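Local coordinates for general secretion pathway protein H (Vibrio cholerae, PDB 4DQ9) that forms part of the pseudopilus tip complex of the type II secretion system, which is critical for recognising and binding secretion substrates, at residues A6-S9 and A10-F13. Residues are numbered along the deposited sequence; the frame is centred on the assembly and turned at random.
Sequences AKIS and AQSF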
loop_
_atom_site.group_PDB
_atom_site.type_symbol
_atom_site.label_atom_id
_atom_site.label_comp_id
_atom_site.label_asym_id
_atom_site.label_seq_id
_atom_site.Cartn_x
_atom_site.Cartn_y
_atom_site.Cartn_z
ATOM N N ALA A 6 -15.564 -19.538 -16.758
ATOM C CA ALA A 6 -15.567 -18.966 -15.405
ATOM C C ALA A 6 -14.779 -19.858 -14.444
ATOM O O ALA A 6 -13.997 -19.397 -13.605
ATOM C CB ALA A 6 -17.020 -18.810 -14.911
ATOM N N LYS A 7 -14.980 -21.163 -14.513
ATOM C CA LYS A 7 -14.243 -22.117 -13.707
ATOM C C LYS A 7 -12.707 -21.975 -13.915
ATOM O O LYS A 7 -11.935 -21.929 -13.019
ATOM C CB LYS A 7 -14.636 -23.530 -14.031
ATOM C CG LYS A 7 -13.904 -24.564 -13.189
ATOM C CD LYS A 7 -14.520 -25.948 -13.332
ATOM C CE LYS A 7 -13.615 -26.954 -12.621
ATOM N NZ LYS A 7 -14.165 -28.318 -12.777
ATOM N N ILE A 8 -12.318 -21.980 -15.166
ATOM C CA ILE A 8 -10.912 -21.939 -15.568
ATOM C C ILE A 8 -10.328 -20.642 -15.033
ATOM O O ILE A 8 -9.122 -20.642 -14.552
ATOM C CB ILE A 8 -10.807 -21.990 -17.106
ATOM C CG1 ILE A 8 -11.124 -23.390 -17.580
ATOM C CG2 ILE A 8 -9.408 -21.525 -17.564
ATOM C CD1 ILE A 8 -11.126 -23.527 -19.108
ATOM N N SER A 9 -11.096 -19.545 -15.151
ATOM C CA SER A 9 -10.611 -18.219 -14.665
ATOM C C SER A 9 -10.509 -18.208 -13.151
ATOM O O SER A 9 -9.491 -17.630 -12.620
ATOM C CB SER A 9 -11.490 -17.083 -15.110
ATOM O OG SER A 9 -11.393 -16.896 -16.467
ATOM N N ALA A 10 -11.349 -18.939 -12.462
ATOM C CA ALA A 10 -11.283 -18.950 -10.989
ATOM C C ALA A 10 -10.087 -19.816 -10.570
ATOM O O ALA A 10 -9.288 -19.450 -9.673
ATOM C CB ALA A 10 -12.620 -19.477 -10.381
ATOM N N GLN A 11 -9.832 -20.898 -11.301
ATOM C CA GLN A 11 -8.650 -21.771 -11.001
ATOM C C GLN A 11 -7.383 -20.972 -11.228
ATOM O O GLN A 11 -6.420 -21.043 -10.429
ATOM C CB GLN A 11 -8.723 -22.922 -11.964
ATOM C CG GLN A 11 -9.785 -23.928 -11.723
ATOM C CD GLN A 11 -9.606 -25.189 -12.723
ATOM O OE1 GLN A 11 -9.235 -25.047 -13.894
ATOM N NE2 GLN A 11 -9.910 -26.376 -12.262
ATOM N N SER A 12 -7.383 -20.165 -12.296
ATOM C CA SER A 12 -6.176 -19.364 -12.644
ATOM C C SER A 12 -5.936 -18.400 -11.491
ATOM O O SER A 12 -4.747 -18.282 -11.022
ATOM C CB SER A 12 -6.333 -18.604 -13.939
ATOM O OG SER A 12 -5.462 -17.472 -14.073
ATOM N N PHE A 13 -6.965 -17.666 -11.059
ATOM C CA PHE A 13 -6.742 -16.759 -9.915
ATOM C C PHE A 13 -6.248 -17.471 -8.648
ATOM O O PHE A 13 -5.341 -16.978 -7.952
ATOM C CB PHE A 13 -7.919 -15.833 -9.696
ATOM C CG PHE A 13 -7.750 -14.952 -8.486
ATOM C CD1 PHE A 13 -6.852 -13.923 -8.576
ATOM C CD2 PHE A 13 -8.418 -15.140 -7.328
ATOM C CE1 PHE A 13 -6.595 -13.109 -7.443
ATOM C CE2 PHE A 13 -8.260 -14.259 -6.238
ATOM C CZ PHE A 13 -7.339 -13.274 -6.313
#
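The carboxamide of Gln11 lies back along the outside of the helix with one face turned to the preceding turn: Lys7 CE stands over NE2 on that face at 3.8 Å, and Ile8 CA sits obliquely above OE1 at 3.9 Å. Both are van der Waals contacts. CG of Gln11 is turned anti to the carbonyl carbon (chi1 -72°), which points the chain back toward the preceding turn and presses CG to 3.2 Å from Lys7 O. Lys7 runs out fully extended and crosses the Gln11 side chain at a slant, so that its methylene CE rests on the amide face. The other flat group, the ring of Phe13, leads away from this turn; of its side chain CB alone comes near, at 3.8 Å from Ser9 O, and the phenyl goes inward among Leu42, Phe44, Phe126, Leu128 and Val143. Helix 2-27 is the periplasmic part of the long N-terminal helix of the pseudopilin fold, laid against antiparallel sheet, and this turn shows its two sides: Ala6, Ala10 and Phe13 are buried, Ala10 against Trp141, while Lys7 and Ile8 are exposed, though Lys7 also reaches Trp141. Successive i to i+4 bonds carry the backbone through: Gln11 N to Lys7 O at 2.9 Å, Ser12 N to Ile8 O, and Phe13 N to Ser9 O at 3.0 Å, this last nearly straight at 169°. Ala10 N is shared, bonding to Ala6 O at 2.9 Å and weakly to Lys7 O, which thus accepts two amide hydrogens. CB of Ala10 lies 3.5 Å from Ala6 O. The serine hydroxyls turn elsewhere: Ser9 OG bonds to Glu5 O, one turn back, and Ser12 OG to Arg16 NE, one turn on.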